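Local coordinates for appr-1-p processing domain protein (Thermus aquaticus Y51MC23, PDB 5M31) that belongs to the macro-domain family, whose members pack helices against the two faces of a central, mostly parallel beta sheet, at residues L106-V110 with R141-L146; N86-K90 with Y101-L106. All coordinates share one frame; numbering follows the deposited sequence. Where two conformers were deposited one is given.

Helix 99-116 of this macro domain is tied to the strand before it by contact 2 and to helix 135-146 by contact 1. Following the chain from the N terminus, contact 2 comes first: residues 86-90, at the end of strand 83-88, meet 101-106 on helix 99-116 and close a short connection of ten residues. Contact 1 then joins 106-110 of that helix to 141-146 of helix 135-146, closing a larger loop through strand 120-123. The two neither nest nor cross; they run in series and share Leu-106. A salt bridge of 2.8 Å from Arg-141 NE to Glu-103 OE2 joins their segments.

Contact 1: L106-V110 with R141-L146; sequences LKDLV and RIQEAL
Leu-106 lays its whole side chain against the flank of helix 135-146 and carries much of this helix-helix contact. Its CB starts the packing, 3.9 Å from CB of Ala-145, whose small side chain lets the two backbones come close at this level. The first torsion (chi1 -82°) sets CG opposite the carbonyl carbon and carries the fork on towards the preceding turn of the partner helix. There the two methyls part company. CD1 lies 3.7 Å from Arg-141 O, a carbonyl already taken up by the helical bond from Ala-145 N, and it also brushes CB of Arg-141, whose guanidinium group turns away to pair through NH1 with Glu-137. CD2 meets CG1 of Ile-142 at 4.2 Å, the two side chains crossing at about a right angle.

One turn later the roles pass to Val-110. Its CG2 rests 3.5 Å from Ala-145 O and 3.7 Å from CD2 of Leu-146, the valine and leucine sliding past each other in opposite directions. The other methyl of Leu-146, CD1, meets CD2 of Leu-109 at 4.1 Å, again nearly at right angles. No hydrogen bond spans the interface, so apolar packing and the fit of side-chain methyls to backbone carbonyls account for the contact. The segments run in roughly the same direction, their axes inclined by 30° and 9.6 Å apart at closest approach.

Both helices lie over the parallel part of the sheet: Leu-109 reaches Ile-121 and Leu-146 reaches Leu-123 on strand 120-123, while Ile-142 and Leu-146 also touch Val-156 and Val-154 of strand 153-157, and Leu-126 covers Leu-106 and Ile-142 from the intervening loop.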
# COMPACT_ATOMS: atom_id res chain seq x y z
N LEU A 106 6.65 -0.29 5.68
CA LEU A 106 7.08 1.05 5.20
C LEU A 106 8.56 1.04 4.72
O LEU A 106 8.91 1.69 3.73
CB LEU A 106 6.93 2.06 6.31
CG LEU A 106 5.52 2.60 6.47
CD1 LEU A 106 5.41 3.31 7.79
CD2 LEU A 106 5.18 3.54 5.30
N LYS A 107 9.42 0.31 5.43
CA LYS A 107 10.77 0.09 4.98
C LYS A 107 10.75 -0.54 3.58
O LYS A 107 11.51 -0.11 2.68
CB LYS A 107 11.56 -0.81 5.95
CG LYS A 107 11.86 -0.18 7.31
CD LYS A 107 13.01 -0.90 8.01
CE LYS A 107 13.67 -0.02 9.07
NZ LYS A 107 12.90 0.09 10.34
N ASP A 108 9.93 -1.55 3.36
CA ASP A 108 9.92 -2.19 2.07
C ASP A 108 9.28 -1.33 1.02
O ASP A 108 9.57 -1.45 -0.16
CB ASP A 108 9.23 -3.53 2.10
CG ASP A 108 9.70 -4.44 0.98
OD1 ASP A 108 10.92 -4.48 0.73
OD2 ASP A 108 8.87 -5.01 0.28
N LEU A 109 8.38 -0.46 1.45
CA LEU A 109 7.75 0.49 0.51
C LEU A 109 8.80 1.41 -0.10
O LEU A 109 8.82 1.62 -1.33
CB LEU A 109 6.71 1.29 1.24
CG LEU A 109 5.93 2.32 0.40
CD1 LEU A 109 5.29 1.67 -0.79
CD2 LEU A 109 4.90 2.94 1.31
N VAL A 110 9.68 1.92 0.72
CA VAL A 110 10.80 2.72 0.25
C VAL A 110 11.63 1.90 -0.72
O VAL A 110 11.92 2.38 -1.85
CB VAL A 110 11.66 3.22 1.39
CG1 VAL A 110 12.99 3.81 0.91
CG2 VAL A 110 10.86 4.24 2.19
N ARG A 141 5.16 7.49 11.56
CA ARG A 141 6.00 6.50 10.91
C ARG A 141 6.03 6.68 9.40
O ARG A 141 7.06 6.45 8.76
CB ARG A 141 5.52 5.10 11.25
CG ARG A 141 5.86 4.74 12.69
CD ARG A 141 4.99 3.66 13.24
NE ARG A 141 5.40 3.29 14.61
CZ ARG A 141 5.24 4.06 15.68
NH1 ARG A 141 4.76 5.31 15.56
NH2 ARG A 141 5.59 3.61 16.87
N ILE A 142 4.90 7.07 8.82
CA ILE A 142 4.87 7.36 7.37
C ILE A 142 5.80 8.54 7.07
O ILE A 142 6.62 8.48 6.16
CB ILE A 142 3.46 7.65 6.88
CG1 ILE A 142 2.59 6.38 6.96
CG2 ILE A 142 3.49 8.21 5.47
CD1 ILE A 142 1.12 6.63 6.71
N GLN A 143 5.71 9.57 7.89
CA GLN A 143 6.56 10.77 7.71
C GLN A 143 8.03 10.43 7.80
O GLN A 143 8.83 10.84 6.94
CB GLN A 143 6.23 11.85 8.76
CG GLN A 143 4.82 12.34 8.65
CD GLN A 143 4.37 13.25 9.80
OE1 GLN A 143 4.67 13.00 10.97
NE2 GLN A 143 3.59 14.27 9.47
N GLU A 144 8.38 9.68 8.83
CA GLU A 144 9.77 9.23 9.01
C GLU A 144 10.27 8.45 7.81
O GLU A 144 11.39 8.66 7.33
CB GLU A 144 9.88 8.34 10.22
CG GLU A 144 9.88 9.09 11.53
CD GLU A 144 10.45 8.24 12.65
OE1 GLU A 144 11.50 8.63 13.21
OE2 GLU A 144 9.86 7.15 12.95
N ALA A 145 9.46 7.50 7.35
CA ALA A 145 9.85 6.65 6.22
C ALA A 145 9.91 7.40 4.88
O ALA A 145 10.84 7.21 4.09
CB ALA A 145 8.94 5.44 6.12
N LEU A 146 8.94 8.26 4.62
CA LEU A 146 8.64 8.68 3.25
C LEU A 146 8.91 10.15 2.97
O LEU A 146 8.56 10.66 1.90
CB LEU A 146 7.19 8.39 2.91
CG LEU A 146 6.70 6.95 2.99
CD1 LEU A 146 5.30 6.87 2.39
CD2 LEU A 146 7.64 6.00 2.27

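Contact 2: N86-K90 with Y101-L106; sequences NFPTK and YVEEGL
At the start of a beta-alpha-beta crossover, Phe-87 near the end of strand 83-88 drives its ring against Gly-105 of the helix that follows. With CG anti to the backbone N (chi1 -175°), the ring reaches across to the helix, and its CZ comes within 3.4 Å of Gly-105 CA, where no side chain stands in the way. CE2 lies equally close to the carbonyl carbon of Gly-105. Val-102 O, which accepts the helical bond from Leu-106 N, sits at the ring edge, close to its plane and 3.5 Å from CZ. CG of Leu-106 adds an apolar contact beyond.

The crossover leads from this strand through helix 99-116 to the parallel strand 120-123, with strand 26-31 between the two in the sheet; Val-28 of that middle strand touches Phe-87 too. Strand and helix segments run in largely opposing directions, at 141°.

A water bridges the two backbones, donating to Pro-88 O and to Tyr-101 O at 2.8 Å each; Tyr-101 O thus takes two bonds, the second from Gly-105 N. The tyrosine ring meets the connection with its edge: Thr-89 O lies in the ring plane, 3.6 Å from CD2, and Lys-90 CA borders the same atom. Thr-89 OG1 is hydrogen-bonded to Ser-97 OG, and Lys-90 NZ to His-95 O.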
# COMPACT_ATOMS: atom_id res chain seq x y z
N ASN A 86 0.93 -4.08 -3.05
CA ASN A 86 0.05 -4.82 -2.13
C ASN A 86 0.86 -4.99 -0.85
O ASN A 86 1.80 -5.76 -0.80
CB ASN A 86 -0.40 -6.14 -2.73
CG ASN A 86 -1.24 -5.99 -3.99
OD1 ASN A 86 -2.44 -5.67 -3.93
ND2 ASN A 86 -0.57 -6.11 -5.18
N PHE A 87 0.50 -4.16 0.13
CA PHE A 87 1.27 -3.93 1.42
C PHE A 87 0.60 -4.74 2.51
O PHE A 87 -0.48 -4.40 2.94
CB PHE A 87 1.17 -2.40 1.70
CG PHE A 87 1.94 -1.90 2.87
CD1 PHE A 87 1.64 -2.28 4.16
CD2 PHE A 87 2.85 -0.89 2.71
CE1 PHE A 87 2.29 -1.73 5.25
CE2 PHE A 87 3.49 -0.30 3.80
CZ PHE A 87 3.22 -0.74 5.07
N PRO A 88 1.24 -5.81 2.97
CA PRO A 88 0.63 -6.59 4.03
C PRO A 88 0.62 -5.84 5.38
O PRO A 88 1.65 -5.36 5.81
CB PRO A 88 1.53 -7.86 4.09
CG PRO A 88 2.28 -7.85 2.83
CD PRO A 88 2.47 -6.44 2.48
N THR A 89 -0.52 -5.78 6.07
CA THR A 89 -0.55 -5.14 7.37
C THR A 89 -0.91 -6.15 8.43
O THR A 89 -0.97 -5.81 9.57
CB THR A 89 -1.59 -4.04 7.48
OG1 THR A 89 -2.89 -4.59 7.28
CG2 THR A 89 -1.39 -2.95 6.42
N LYS A 90 -1.15 -7.35 7.99
CA LYS A 90 -1.62 -8.44 8.89
C LYS A 90 -1.50 -9.79 8.17
O LYS A 90 -1.38 -9.86 6.90
CB LYS A 90 -3.06 -8.17 9.26
CG LYS A 90 -4.01 -8.27 8.06
CD LYS A 90 -5.45 -7.93 8.40
CE LYS A 90 -5.63 -6.46 8.80
NZ LYS A 90 -7.04 -6.30 9.27
N TYR A 101 4.05 -4.58 11.72
CA TYR A 101 3.93 -5.01 10.37
C TYR A 101 3.86 -3.78 9.45
O TYR A 101 4.40 -3.79 8.35
CB TYR A 101 2.69 -5.87 10.20
CG TYR A 101 2.70 -7.13 11.05
CD1 TYR A 101 3.84 -7.57 11.73
CD2 TYR A 101 1.55 -7.90 11.17
CE1 TYR A 101 3.81 -8.76 12.47
CE2 TYR A 101 1.50 -9.01 11.97
CZ TYR A 101 2.65 -9.47 12.56
OH TYR A 101 2.57 -10.62 13.33
N VAL A 102 3.25 -2.71 9.92
CA VAL A 102 3.23 -1.43 9.15
C VAL A 102 4.66 -0.88 9.09
O VAL A 102 5.12 -0.40 8.02
CB VAL A 102 2.23 -0.44 9.80
CG1 VAL A 102 2.37 0.96 9.18
CG2 VAL A 102 0.83 -0.99 9.61
N GLU A 103 5.39 -0.96 10.19
CA GLU A 103 6.78 -0.44 10.22
C GLU A 103 7.65 -1.17 9.22
O GLU A 103 8.41 -0.54 8.46
CB GLU A 103 7.39 -0.52 11.59
CG GLU A 103 6.69 0.36 12.61
CD GLU A 103 6.98 -0.01 14.06
OE1 GLU A 103 7.61 -1.08 14.33
OE2 GLU A 103 6.58 0.79 14.95
N GLU A 104 7.58 -2.51 9.24
CA GLU A 104 8.40 -3.31 8.34
C GLU A 104 7.92 -3.07 6.89
O GLU A 104 8.74 -3.00 5.98
CB GLU A 104 8.28 -4.78 8.70
CG GLU A 104 8.83 -5.06 10.09
CD GLU A 104 9.01 -6.52 10.36
OE1 GLU A 104 8.50 -7.34 9.56
OE2 GLU A 104 9.64 -6.86 11.41
N GLY A 105 6.60 -2.92 6.69
CA GLY A 105 6.07 -2.64 5.37
C GLY A 105 6.58 -1.30 4.81
O GLY A 105 6.84 -1.17 3.58
N LEU A 106 6.65 -0.29 5.68
CA LEU A 106 7.08 1.05 5.20
C LEU A 106 8.56 1.04 4.72
O LEU A 106 8.91 1.69 3.73
CB LEU A 106 6.93 2.06 6.31
CG LEU A 106 5.52 2.60 6.47
CD1 LEU A 106 5.41 3.31 7.79
CD2 LEU A 106 5.18 3.54 5.30
O HOH W 1 4.41 -5.50 6.08